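PDB 4Z0P: NAD-dependent dehydrogenase from Rhizobium meliloti, which is an NADPH-dependent reductase of glyoxylate and hydroxypyruvate, converting these 2-oxoacids to 2-hydroxyacids. Local coordinates for residues D96-T101 and V290-V295; W106-C111 and M162-I167; A139-G144 and N222-A227; V143-M148 and D154-L159; C247-V252 and W273-V278. All coordinates share one frame; numbering follows the deposited sequence. Where two conformers were deposited one is given.

Interaction 1: D96-T101 and V290-V295; sequences DRTLTT and VRALFV
A292 sets its methyl group against the polar start of helix 97-115, overlapping the carboxylate of D96 and the hydroxyl of T98. D96 is the N-cap of that helix, and its OD2 lies 3.6 Å from A292 CB; T98 OG1 comes equally near the same methyl. The contact joins two helix starts, since helix 290-305 also begins here and packs by L293 and F294 on strand 8-12 of the five-stranded sheet, while T100 leans on helix 150-161 of the cofactor-binding domain. OD2 of D96 is gripped twice. T98 N donates to it from above the carboxylate plane (N-H...O angle 160°), and T98 OG1 donates from the opposite face at 2.7 Å from OD2. With chi1 at 60°, OG1 stands between the backbone N and the carbonyl carbon of T98, turned back to the cap. With D96 replaced by an alanine, T98 N and the T98 hydroxyl would probably lose their shared acceptor, and the bridging water one of its two partners. No direct hydrogen bond spans the segments; a water bridges them instead, donating to D96 OD1 at 2.7 Å and to A292 O at 2.8 Å.

Interaction 2: W106-C111 and M162-I167; sequences WVMMQC and MGFKVI
M108 and M162 cross at about a right angle in apolar packing, and the M108 methyl carbon CE presses to 3.4 Å from M162 CG, tighter than ordinary van der Waals contact. M108 SD follows at 3.7 Å from the same CG. CG of M108 is anti to the backbone N (chi1 180°), and bends at chi2 and chi3 then bring the thioether across to M162. The F164 ring is the second apolar partner: C111 CB lies 3.7 Å from its CZ, and M108 SD approaches the ring edge near its plane, 4.5 Å from CE2. A serine at M108 would probably leave M162 CG and this edge of the F164 ring without their sulfur and methyl neighbour, opening a gap between helix and loop.

The sulfur-aromatic term comes from C111, whose SG sits above the F164 face at some distance, 5.2 Å from the centroid and 16° off the ring normal. No hydrogen bond crosses between the segments. G163, between M162 and F164, takes positive phi in a Schellman motif that ends helix 150-161 and turns the chain toward strand 165-169.

Around this junction, M108 packs on L112 of the second subunit and M162 on S104 of that subunit, while F164 and C111 both also touch V143 of strand 142-146 and L159 of helix 150-161.

Interaction 3: A139-G144 and N222-A227; sequences ADVTVG and NGPFGA
P224 contributes most to this contact, about 51 Å² of its surface, by setting its CG and CD atoms against the backbone and side chain of two successive residues. Its CD atom comes to 3.4 Å from D140 O, and its CG to 3.7 Å from that oxygen, so the D140 carbonyl lies against the CG-CD side of the pyrrolidine. V141 supplies the apolar share: its methyl CG2 is 3.8 Å from P224 CG, the two side chains crossing at about a right angle. The V141 torsion explains the choice of branch, because with CG1 anti to the backbone N (chi1 170°) CG2 is the methyl that turns to the proline.

The place is the end of the Rossmann-type sheet where strand 142-146 begins, and the proline loop leads to strand 229-232, two positions away in the sheet with strand 196-199 between. Both V141 and F225 lean on F196 of that intervening strand, and V141 reaches L115 of helix 97-115.

P224 also occupies the second position of a type I turn from G223 to G226, closed by G226 N to G223 O at 3.0 Å; its phi of -67° suits that position. D140 adds about 26 Å²; its carbonyl O and its CB, 4.1 Å from P224 CG, are the atoms nearest the proline. The D140 carboxylate is otherwise engaged: OD2 accepts from the backbone N of E137.

Interaction 4: V143-M148 and D154-L159; sequences VGIMGM and DAARKL. With NDP (NADPH dihydro-nicotinamide-adenine-dinucleotide phosphate), chain H.
A155 is the first helix residue to touch the strand, its CB 4.4 Å from I145 CD1; D154, just before, holds R157 and K158. At A156 the fit is closer: I145 CD1 rests directly on the backbone, 3.6 Å from A156 CA, where the small alanine methyl lets it come in beside CB at 3.7 Å. That reach comes from I145 CG1 set beside the backbone N (chi1 -60°) with CD1 extended beyond it. M148 CE also nears A156 CB, tentatively, as M148 has two conformers. R157 and K158 make no contact with the strand; R157 NH2 bridges to the anti lone pair of D154 OD1, and K158 NZ to the syn lone pair of OD2, 2.8 Å away, which S104 OG also bonds. L159 returns to the interface, its CD1 3.8 Å from V143 CG1 and 4.0 Å from I145 CD1.

Strand 143-146 and helix 154-159 run antiparallel (170°), axes 9.6 Å apart, the first half of a Rossmann-type beta-alpha-beta unit. G147 lies in the turn, consistent with a GxGxxG loop. Apolar packing thus fixes strand to helix, while at this turn the one bond to NADPH comes from the backbone: M148 N donates weakly (134°) to O3B of the adenine-side ribose at 3.0 Å.

Interaction 5: C247-V252 and W273-V278; sequences CLDSGV and WDMPNV
This is a small apolar contact at the edge of the cofactor-binding domain, where the last turn of helix 241-250 meets the loop entering edge strand 278-280. L248 carries it. Its CD1 is 3.5 Å from V278 CG2, closer than usual for two methyls, and the side chains cross at about a right angle. M275 crosses L248 at a slant, its bent thioether bringing CE to 3.6 Å from L248 CD1, a contact less certain because M275 has two conformers. With the same reservation, D249 OD1 is 4.2 Å from M275 CE, while D249 OD2 is held by a salt bridge to R271. Past the helix end, G251 takes positive phi, and V252 N donates to S250 OG at 165°, an ST turn. W273 stacks on H128 of the second subunit.

Helix 241-250 links strand 229-232 to the parallel strand 255-258 in a beta-alpha-beta crossover. C247 leans on helix 213-216, and the backbone of N277, just before strand 278-280, bonds to A256 of strand 255-258.

Only interactions 2 and 4 are wholly buried, and they work on one block: strands 142-146 and 165-169 are hydrogen-bonded neighbours, and M108 CE also reaches K158 O, 3.4 Å away. Interaction 3 shares V143 and G144 with interaction 4 but lies toward the opposite end of the strand from the cofactor, partly exposed. Interaction 5 is likewise peripheral, but almost wholly apolar, whereas interaction 3 also sets a carbonyl against a proline ring; they meet where A227 packs on G251. Interaction 1 is the surface contact, and its polar, water-bridged chemistry differs from the methyl, thioether and aromatic packing of interaction 2, although both use helix 97-115. T100 and T101 join it to interaction 4 by packing on D154 and K158.

Interaction 1: D96-T101 and V290-V295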
# COMPACT_ATOMS: atom_id res chain seq x y z
N ASP A 96 13.65 0.37 16.50
CA ASP A 96 14.51 1.02 15.53
C ASP A 96 13.66 1.51 14.38
O ASP A 96 12.68 0.86 14.02
CB ASP A 96 15.53 0.02 14.97
CG ASP A 96 16.64 0.69 14.18
OD1 ASP A 96 17.55 1.23 14.83
OD2 ASP A 96 16.60 0.68 12.92
N ARG A 97 14.08 2.63 13.78
CA ARG A 97 13.37 3.17 12.62
C ARG A 97 13.20 2.15 11.52
O ARG A 97 12.18 2.15 10.84
CB ARG A 97 14.15 4.38 12.06
CG ARG A 97 13.60 4.95 10.75
N THR A 98 14.18 1.27 11.32
CA THR A 98 14.08 0.27 10.24
C THR A 98 12.94 -0.72 10.50
O THR A 98 12.18 -1.08 9.58
CB THR A 98 15.39 -0.55 10.04
OG1 THR A 98 15.71 -1.26 11.26
CG2 THR A 98 16.52 0.36 9.60
N LEU A 99 12.78 -1.13 11.76
CA LEU A 99 11.72 -2.08 12.09
C LEU A 99 10.34 -1.43 11.95
O LEU A 99 9.40 -1.96 11.34
CB LEU A 99 11.94 -2.64 13.51
CG LEU A 99 11.08 -3.85 13.87
CD1 LEU A 99 11.49 -5.09 13.12
CD2 LEU A 99 11.27 -4.11 15.37
N THR A 100 10.23 -0.22 12.49
CA THR A 100 8.98 0.51 12.45
C THR A 100 8.52 0.79 11.04
O THR A 100 7.34 0.61 10.71
CB THR A 100 9.14 1.83 13.21
OG1 THR A 100 9.60 1.54 14.54
CG2 THR A 100 7.83 2.57 13.31
N THR A 101 9.45 1.24 10.20
CA THR A 101 9.08 1.61 8.83
C THR A 101 8.62 0.39 8.03
O THR A 101 7.69 0.46 7.23
CB THR A 101 10.18 2.44 8.13
OG1 THR A 101 9.59 3.23 7.10
CG2 THR A 101 11.31 1.60 7.57
N VAL A 290 19.69 -6.73 10.34
CA VAL A 290 20.70 -7.22 11.28
C VAL A 290 21.77 -6.17 11.49
O VAL A 290 22.25 -5.98 12.61
CB VAL A 290 21.31 -8.58 10.88
CG1 VAL A 290 22.20 -9.11 12.00
CG2 VAL A 290 20.19 -9.58 10.61
N ARG A 291 22.14 -5.43 10.44
CA ARG A 291 23.10 -4.33 10.65
C ARG A 291 22.54 -3.33 11.69
O ARG A 291 23.25 -2.90 12.58
CB ARG A 291 23.40 -3.62 9.33
CG ARG A 291 24.52 -2.59 9.39
CD ARG A 291 24.86 -2.03 8.01
N ALA A 292 21.28 -2.92 11.51
CA ALA A 292 20.66 -1.96 12.41
C ALA A 292 20.54 -2.52 13.84
O ALA A 292 20.74 -1.79 14.81
CB ALA A 292 19.29 -1.52 11.86
N LEU A 293 20.21 -3.80 13.95
CA LEU A 293 20.19 -4.50 15.23
C LEU A 293 21.53 -4.40 15.94
O LEU A 293 21.59 -4.03 17.12
CB LEU A 293 19.80 -5.96 15.03
CG LEU A 293 19.79 -6.82 16.29
CD1 LEU A 293 18.78 -6.34 17.33
CD2 LEU A 293 19.53 -8.26 15.85
N PHE A 294 22.62 -4.69 15.23
CA PHE A 294 23.94 -4.63 15.84
C PHE A 294 24.35 -3.19 16.21
O PHE A 294 24.94 -2.98 17.26
CB PHE A 294 25.01 -5.27 14.95
CG PHE A 294 24.87 -6.76 14.78
CD1 PHE A 294 24.12 -7.56 15.68
CD2 PHE A 294 25.58 -7.39 13.77
CE1 PHE A 294 24.05 -8.93 15.51
CE2 PHE A 294 25.50 -8.77 13.61
CZ PHE A 294 24.74 -9.53 14.48
N VAL A 295 23.98 -2.20 15.40
CA VAL A 295 24.23 -0.79 15.77
C VAL A 295 23.50 -0.45 17.07
O VAL A 295 24.07 0.18 17.98
CB VAL A 295 23.83 0.16 14.63
CG1 VAL A 295 23.78 1.62 15.10
CG2 VAL A 295 24.80 -0.00 13.47
O HOH W 1 20.23 0.94 14.66

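Interaction 2: W106-C111 and M162-I167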
# COMPACT_ATOMS: atom_id res chain seq x y z
N TRP A 106 3.92 -3.03 5.70
CA TRP A 106 3.08 -4.21 5.64
C TRP A 106 1.62 -3.87 6.00
O TRP A 106 0.69 -4.32 5.33
CB TRP A 106 3.64 -5.31 6.57
CG TRP A 106 2.87 -6.62 6.50
CD1 TRP A 106 3.16 -7.71 5.74
CD2 TRP A 106 1.69 -6.97 7.26
NE1 TRP A 106 2.24 -8.72 5.98
CE2 TRP A 106 1.32 -8.28 6.90
CE3 TRP A 106 0.93 -6.31 8.22
CZ2 TRP A 106 0.21 -8.94 7.46
CZ3 TRP A 106 -0.16 -6.95 8.79
CH2 TRP A 106 -0.51 -8.27 8.40
N VAL A 107 1.43 -3.06 7.03
CA VAL A 107 0.08 -2.66 7.45
C VAL A 107 -0.61 -1.86 6.33
O VAL A 107 -1.75 -2.13 5.98
CB VAL A 107 0.10 -1.86 8.78
CG1 VAL A 107 -1.29 -1.32 9.12
CG2 VAL A 107 0.60 -2.74 9.91
N MET A 108 0.11 -0.91 5.77
CA MET A 108 -0.43 -0.12 4.65
C MET A 108 -0.79 -1.03 3.50
O MET A 108 -1.86 -0.87 2.89
CB MET A 108 0.61 0.91 4.19
CG MET A 108 0.17 1.79 3.02
SD MET A 108 -1.24 2.87 3.43
CE MET A 108 -0.44 3.94 4.63
N MET A 109 0.08 -1.98 3.17
CA MET A 109 -0.22 -2.90 2.06
C MET A 109 -1.51 -3.66 2.31
O MET A 109 -2.34 -3.79 1.41
CB MET A 109 0.92 -3.86 1.81
CG MET A 109 0.70 -4.69 0.56
SD MET A 109 2.17 -5.66 0.12
CE MET A 109 2.16 -6.77 1.45
N GLN A 110 -1.69 -4.18 3.53
CA GLN A 110 -2.91 -4.95 3.79
C GLN A 110 -4.15 -4.07 3.70
O GLN A 110 -5.17 -4.46 3.15
CB GLN A 110 -2.91 -5.59 5.18
CG GLN A 110 -1.70 -6.44 5.50
CD GLN A 110 -1.26 -7.32 4.37
OE1 GLN A 110 -2.05 -8.06 3.78
NE2 GLN A 110 0.04 -7.27 4.06
N CYS A 111 -4.08 -2.88 4.30
CA CYS A 111 -5.25 -1.99 4.25
C CYS A 111 -5.60 -1.63 2.79
O CYS A 111 -6.78 -1.54 2.45
CB CYS A 111 -5.04 -0.74 5.10
SG CYS A 111 -5.01 -1.14 6.88
N MET A 162 -2.56 8.66 4.24
CA MET A 162 -3.03 8.11 2.97
C MET A 162 -4.54 8.26 2.77
O MET A 162 -5.05 7.93 1.70
CB MET A 162 -2.62 6.65 2.84
CG MET A 162 -1.17 6.46 2.41
SD MET A 162 -0.82 7.07 0.77
CE MET A 162 -1.90 6.02 -0.22
N GLY A 163 -5.24 8.73 3.80
CA GLY A 163 -6.65 9.09 3.71
C GLY A 163 -7.59 8.26 4.56
O GLY A 163 -8.77 8.60 4.68
N PHE A 164 -7.13 7.15 5.16
CA PHE A 164 -8.00 6.37 6.02
C PHE A 164 -8.44 7.16 7.24
O PHE A 164 -7.72 8.02 7.74
CB PHE A 164 -7.31 5.09 6.51
CG PHE A 164 -7.11 4.05 5.43
CD1 PHE A 164 -8.14 3.19 5.10
CD2 PHE A 164 -5.88 3.92 4.78
CE1 PHE A 164 -7.98 2.24 4.10
CE2 PHE A 164 -5.71 2.95 3.79
CZ PHE A 164 -6.76 2.11 3.45
N LYS A 165 -9.65 6.88 7.71
CA LYS A 165 -10.03 7.28 9.06
C LYS A 165 -9.36 6.30 9.99
O LYS A 165 -9.47 5.09 9.78
CB LYS A 165 -11.56 7.26 9.22
CG LYS A 165 -12.05 7.62 10.61
CD LYS A 165 -12.19 9.12 10.80
CE LYS A 165 -12.68 9.45 12.20
NZ LYS A 165 -11.67 9.10 13.23
N VAL A 166 -8.72 6.78 11.04
CA VAL A 166 -7.96 5.90 11.92
C VAL A 166 -8.30 6.17 13.35
O VAL A 166 -8.34 7.33 13.78
CB VAL A 166 -6.43 6.06 11.71
CG1 VAL A 166 -5.69 5.05 12.58
CG2 VAL A 166 -6.04 5.87 10.26
N ILE A 167 -8.54 5.11 14.10
CA ILE A 167 -8.68 5.19 15.54
C ILE A 167 -7.80 4.13 16.19
O ILE A 167 -7.47 3.13 15.56
CB ILE A 167 -10.16 5.03 15.99
CG1 ILE A 167 -10.76 3.68 15.54
CG2 ILE A 167 -10.99 6.18 15.45
CD1 ILE A 167 -12.20 3.45 15.94

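Interaction 3: A139-G144 and N222-A227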
# COMPACT_ATOMS: atom_id res chain seq x y z
N ALA A 139 -10.98 7.23 2.90
CA ALA A 139 -11.71 8.00 3.91
C ALA A 139 -13.08 7.40 4.28
O ALA A 139 -13.63 7.71 5.33
CB ALA A 139 -11.88 9.46 3.47
N ASP A 140 -13.59 6.51 3.44
CA ASP A 140 -14.84 5.77 3.70
C ASP A 140 -14.67 4.59 4.67
O ASP A 140 -15.66 3.99 5.08
CB ASP A 140 -15.41 5.21 2.39
CG ASP A 140 -15.79 6.29 1.39
OD1 ASP A 140 -16.25 7.38 1.81
OD2 ASP A 140 -15.64 6.04 0.16
N VAL A 141 -13.42 4.26 5.02
CA VAL A 141 -13.07 3.11 5.87
C VAL A 141 -12.41 3.60 7.15
O VAL A 141 -11.50 4.43 7.12
CB VAL A 141 -12.12 2.16 5.13
CG1 VAL A 141 -11.53 1.06 6.05
CG2 VAL A 141 -12.86 1.55 3.95
N THR A 142 -12.88 3.06 8.27
CA THR A 142 -12.22 3.30 9.56
C THR A 142 -11.33 2.12 9.88
O THR A 142 -11.80 0.97 10.00
CB THR A 142 -13.24 3.53 10.68
OG1 THR A 142 -13.97 4.75 10.41
CG2 THR A 142 -12.52 3.70 12.00
N VAL A 143 -10.04 2.40 9.99
CA VAL A 143 -9.05 1.41 10.46
C VAL A 143 -8.89 1.60 11.95
O VAL A 143 -8.62 2.72 12.42
CB VAL A 143 -7.68 1.56 9.77
CG1 VAL A 143 -6.71 0.49 10.26
CG2 VAL A 143 -7.83 1.51 8.25
N GLY A 144 -9.07 0.52 12.69
CA GLY A 144 -8.93 0.57 14.14
C GLY A 144 -7.74 -0.28 14.53
O GLY A 144 -7.71 -1.45 14.20
N ASN A 222 -21.17 -1.41 9.17
CA ASN A 222 -21.68 -0.20 8.54
C ASN A 222 -20.75 0.38 7.48
O ASN A 222 -21.08 1.41 6.89
CB ASN A 222 -21.98 0.86 9.61
CG ASN A 222 -23.10 0.44 10.53
OD1 ASN A 222 -24.07 -0.15 10.08
ND2 ASN A 222 -22.97 0.72 11.82
N GLY A 223 -19.60 -0.26 7.25
CA GLY A 223 -18.64 0.24 6.30
C GLY A 223 -19.03 -0.14 4.89
O GLY A 223 -20.04 -0.80 4.66
N PRO A 224 -18.20 0.28 3.92
CA PRO A 224 -18.58 0.16 2.50
C PRO A 224 -18.71 -1.27 2.00
O PRO A 224 -19.37 -1.49 1.00
CB PRO A 224 -17.48 0.93 1.75
CG PRO A 224 -16.44 1.27 2.74
CD PRO A 224 -16.93 1.00 4.13
N PHE A 225 -18.11 -2.23 2.68
CA PHE A 225 -18.20 -3.63 2.28
C PHE A 225 -19.23 -4.41 3.09
O PHE A 225 -19.47 -5.57 2.81
CB PHE A 225 -16.83 -4.28 2.42
CG PHE A 225 -15.77 -3.57 1.64
CD1 PHE A 225 -15.83 -3.55 0.26
CD2 PHE A 225 -14.76 -2.87 2.28
CE1 PHE A 225 -14.86 -2.87 -0.49
CE2 PHE A 225 -13.80 -2.18 1.56
CZ PHE A 225 -13.85 -2.19 0.17
N GLY A 226 -19.82 -3.77 4.10
CA GLY A 226 -20.83 -4.44 4.92
C GLY A 226 -20.35 -5.52 5.86
O GLY A 226 -21.15 -6.20 6.48
N ALA A 227 -19.04 -5.69 5.97
CA ALA A 227 -18.44 -6.72 6.79
C ALA A 227 -17.00 -6.30 7.09
O ALA A 227 -16.33 -5.77 6.22
CB ALA A 227 -18.44 -8.07 6.07

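Interaction 4: V143-M148 and D154-L159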
# COMPACT_ATOMS: atom_id res chain seq x y z
N VAL A 143 -10.04 2.40 9.99
CA VAL A 143 -9.05 1.41 10.46
C VAL A 143 -8.89 1.60 11.95
O VAL A 143 -8.62 2.72 12.42
CB VAL A 143 -7.68 1.56 9.77
CG1 VAL A 143 -6.71 0.49 10.26
CG2 VAL A 143 -7.83 1.51 8.25
N GLY A 144 -9.07 0.52 12.69
CA GLY A 144 -8.93 0.57 14.14
C GLY A 144 -7.74 -0.28 14.53
O GLY A 144 -7.71 -1.45 14.20
N ILE A 145 -6.77 0.32 15.22
CA ILE A 145 -5.54 -0.38 15.58
C ILE A 145 -5.54 -0.68 17.07
O ILE A 145 -5.68 0.24 17.88
CB ILE A 145 -4.30 0.45 15.23
CG1 ILE A 145 -4.26 0.71 13.71
CG2 ILE A 145 -3.04 -0.30 15.66
CD1 ILE A 145 -3.31 1.80 13.32
N MET A 146 -5.45 -1.97 17.40
CA MET A 146 -5.27 -2.42 18.79
C MET A 146 -3.76 -2.56 19.05
O MET A 146 -3.10 -3.41 18.45
CB MET A 146 -6.02 -3.70 19.06
CG MET A 146 -7.52 -3.49 19.12
SD MET A 146 -8.55 -4.95 19.23
CE MET A 146 -8.12 -5.57 20.82
N GLY A 147 -3.27 -1.73 19.98
CA GLY A 147 -1.84 -1.58 20.27
C GLY A 147 -1.34 -0.27 19.73
O GLY A 147 -1.19 -0.12 18.52
N MET A 148 -1.12 0.70 20.62
CA MET A 148 -0.73 2.07 20.27
C MET A 148 0.68 2.37 20.75
O MET A 148 0.93 3.40 21.38
CB MET A 148 -1.71 3.06 20.93
CG MET A 148 -3.03 3.21 20.22
SD MET A 148 -2.83 4.20 18.73
CE MET A 148 -2.70 2.94 17.47
N ASP A 154 3.06 4.57 14.54
CA ASP A 154 3.60 4.87 13.23
C ASP A 154 2.63 4.44 12.15
O ASP A 154 2.41 5.19 11.19
CB ASP A 154 4.98 4.22 13.02
CG ASP A 154 5.68 4.76 11.80
OD1 ASP A 154 6.07 5.93 11.88
OD2 ASP A 154 5.86 4.05 10.77
N ALA A 155 2.06 3.24 12.27
CA ALA A 155 1.09 2.76 11.30
C ALA A 155 -0.14 3.68 11.27
O ALA A 155 -0.63 4.02 10.19
CB ALA A 155 0.68 1.32 11.58
N ALA A 156 -0.63 4.09 12.44
CA ALA A 156 -1.81 4.98 12.49
C ALA A 156 -1.55 6.29 11.73
O ALA A 156 -2.39 6.73 10.95
CB ALA A 156 -2.17 5.30 13.94
N ARG A 157 -0.39 6.90 11.97
CA ARG A 157 -0.08 8.19 11.34
C ARG A 157 0.00 8.03 9.83
O ARG A 157 -0.53 8.85 9.06
CB ARG A 157 1.22 8.78 11.87
CG ARG A 157 1.19 9.25 13.32
CD ARG A 157 2.53 9.89 13.73
NE ARG A 157 3.70 8.97 13.62
CZ ARG A 157 4.28 8.29 14.63
NH1 ARG A 157 3.84 8.39 15.87
NH2 ARG A 157 5.34 7.50 14.39
N LYS A 158 0.67 6.96 9.39
CA LYS A 158 0.81 6.72 7.95
C LYS A 158 -0.50 6.40 7.26
O LYS A 158 -0.76 6.90 6.17
CB LYS A 158 1.89 5.69 7.68
CG LYS A 158 3.27 6.30 7.89
CD LYS A 158 4.37 5.30 7.98
CE LYS A 158 5.74 5.94 8.00
NZ LYS A 158 6.81 4.97 8.26
N LEU A 159 -1.33 5.58 7.88
CA LEU A 159 -2.65 5.30 7.32
C LEU A 159 -3.48 6.56 7.20
O LEU A 159 -4.13 6.78 6.17
CB LEU A 159 -3.37 4.26 8.16
CG LEU A 159 -2.83 2.87 8.09
CD1 LEU A 159 -3.34 2.06 9.28
CD2 LEU A 159 -3.19 2.18 6.77
PA NDP H . 5.06 -1.47 22.27
O1A NDP H . 5.44 -2.02 23.64
O2A NDP H . 5.67 -0.18 21.86
O5B NDP H . 3.48 -1.31 22.28
C5B NDP H . 2.59 -2.27 22.81
C4B NDP H . 1.22 -1.65 22.86
O4B NDP H . 0.31 -2.68 23.24
C3B NDP H . 1.07 -0.53 23.89
O3B NDP H . 0.20 0.44 23.34
C2B NDP H . 0.42 -1.23 25.07
O2B NDP H . -0.37 -0.41 25.89
C1B NDP H . -0.46 -2.20 24.33
N9A NDP H . -0.88 -3.29 25.23
C8A NDP H . -0.15 -4.28 25.79
N7A NDP H . -0.85 -5.09 26.55
C5A NDP H . -2.12 -4.60 26.47
C6A NDP H . -3.34 -4.99 27.05
N6A NDP H . -3.45 -6.06 27.87
N1A NDP H . -4.46 -4.26 26.76
C2A NDP H . -4.35 -3.20 25.95
N3A NDP H . -3.25 -2.73 25.35
C4A NDP H . -2.16 -3.49 25.64
O3 NDP H . 5.37 -2.69 21.26
PN NDP H . 5.68 -2.45 19.68
O1N NDP H . 4.67 -1.53 19.09
O2N NDP H . 7.13 -2.16 19.48
O5D NDP H . 5.49 -3.95 19.19
C5D NDP H . 4.22 -4.56 19.31
C4D NDP H . 4.31 -6.05 19.01
O4D NDP H . 4.43 -6.27 17.60
C3D NDP H . 5.51 -6.79 19.56
O3D NDP H . 5.32 -7.11 20.96
C2D NDP H . 5.64 -8.04 18.71
O2D NDP H . 4.89 -9.12 19.29
C1D NDP H . 4.94 -7.58 17.41
N1N NDP H . 5.83 -7.58 16.25
C2N NDP H . 5.60 -8.42 15.17
C3N NDP H . 6.41 -8.42 14.07
C7N NDP H . 6.10 -9.20 12.83
O7N NDP H . 7.02 -9.36 12.00
N7N NDP H . 4.90 -9.70 12.64
C4N NDP H . 7.61 -7.55 14.06
C5N NDP H . 7.80 -6.71 15.27
C6N NDP H . 6.94 -6.72 16.27
P2B NDP H . 0.30 0.64 26.91
O1X NDP H . 0.83 1.73 26.01
O2X NDP H . -0.90 1.08 27.74
O3X NDP H . 1.34 -0.09 27.67

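Interaction 5: C247-V252 and W273-V278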
# COMPACT_ATOMS: atom_id res chain seq x y z
N CYS A 247 -15.75 -17.45 11.29
CA CYS A 247 -16.24 -16.14 10.92
C CYS A 247 -16.02 -15.81 9.45
O CYS A 247 -16.84 -15.12 8.86
CB CYS A 247 -15.63 -15.06 11.79
SG CYS A 247 -16.26 -15.09 13.48
N LEU A 248 -14.92 -16.28 8.86
CA LEU A 248 -14.74 -16.15 7.42
C LEU A 248 -15.77 -16.98 6.66
O LEU A 248 -16.34 -16.53 5.64
CB LEU A 248 -13.32 -16.56 7.02
CG LEU A 248 -12.22 -15.59 7.46
CD1 LEU A 248 -10.85 -16.27 7.43
CD2 LEU A 248 -12.22 -14.31 6.61
N ASP A 249 -16.01 -18.20 7.13
CA ASP A 249 -16.99 -19.09 6.49
C ASP A 249 -18.40 -18.49 6.49
O ASP A 249 -19.13 -18.61 5.52
CB ASP A 249 -16.98 -20.46 7.16
CG ASP A 249 -15.78 -21.30 6.77
OD1 ASP A 249 -15.04 -20.97 5.82
OD2 ASP A 249 -15.58 -22.32 7.42
N SER A 250 -18.78 -17.85 7.58
CA SER A 250 -20.13 -17.33 7.74
C SER A 250 -20.28 -15.94 7.15
O SER A 250 -21.39 -15.51 6.92
CB SER A 250 -20.49 -17.27 9.22
OG SER A 250 -19.74 -16.26 9.87
N GLY A 251 -19.17 -15.23 6.95
CA GLY A 251 -19.21 -13.87 6.46
C GLY A 251 -19.16 -12.81 7.54
O GLY A 251 -19.16 -11.62 7.21
N VAL A 252 -19.08 -13.22 8.81
CA VAL A 252 -18.87 -12.28 9.92
C VAL A 252 -17.58 -11.48 9.68
O VAL A 252 -17.54 -10.28 9.91
CB VAL A 252 -18.88 -12.97 11.29
CG1 VAL A 252 -18.43 -12.00 12.38
CG2 VAL A 252 -20.30 -13.45 11.63
N TRP A 273 -4.09 -21.29 3.89
CA TRP A 273 -3.34 -21.17 2.65
C TRP A 273 -4.22 -20.97 1.42
O TRP A 273 -3.82 -20.29 0.47
CB TRP A 273 -2.46 -22.38 2.42
CG TRP A 273 -1.40 -22.68 3.47
CD1 TRP A 273 -1.40 -23.72 4.36
CD2 TRP A 273 -0.18 -21.98 3.69
NE1 TRP A 273 -0.27 -23.70 5.11
CE2 TRP A 273 0.51 -22.64 4.74
CE3 TRP A 273 0.40 -20.85 3.12
CZ2 TRP A 273 1.74 -22.22 5.20
CZ3 TRP A 273 1.65 -20.43 3.58
CH2 TRP A 273 2.31 -21.11 4.61
N ASP A 274 -5.39 -21.61 1.41
CA ASP A 274 -6.25 -21.66 0.22
C ASP A 274 -7.50 -20.79 0.31
O ASP A 274 -8.35 -20.88 -0.57
CB ASP A 274 -6.73 -23.10 -0.02
CG ASP A 274 -5.60 -24.05 -0.42
OD1 ASP A 274 -4.62 -23.62 -1.04
OD2 ASP A 274 -5.75 -25.25 -0.14
N MET A 275 -7.65 -19.96 1.34
CA MET A 275 -8.90 -19.25 1.46
C MET A 275 -8.93 -18.01 0.63
O MET A 275 -7.96 -17.29 0.56
CB MET A 275 -9.19 -18.98 2.89
CG MET A 275 -9.71 -20.25 3.48
SD MET A 275 -9.70 -20.03 5.21
CE MET A 275 -11.30 -19.22 5.38
N PRO A 276 -10.09 -17.78 -0.02
CA PRO A 276 -10.11 -16.76 -1.07
C PRO A 276 -9.91 -15.31 -0.59
O PRO A 276 -9.44 -14.49 -1.38
CB PRO A 276 -11.47 -16.97 -1.73
CG PRO A 276 -12.34 -17.58 -0.68
CD PRO A 276 -11.41 -18.42 0.15
N ASN A 277 -10.23 -14.99 0.66
CA ASN A 277 -10.03 -13.62 1.14
C ASN A 277 -9.09 -13.55 2.34
O ASN A 277 -9.22 -12.63 3.15
CB ASN A 277 -11.38 -12.94 1.43
CG ASN A 277 -12.23 -12.77 0.19
OD1 ASN A 277 -11.81 -12.14 -0.78
ND2 ASN A 277 -13.45 -13.32 0.21
N VAL A 278 -8.14 -14.47 2.41
CA VAL A 278 -7.07 -14.45 3.40
C VAL A 278 -5.73 -14.32 2.74
O VAL A 278 -5.40 -15.08 1.82
CB VAL A 278 -7.04 -15.71 4.30
CG1 VAL A 278 -5.94 -15.57 5.34
CG2 VAL A 278 -8.38 -15.88 5.01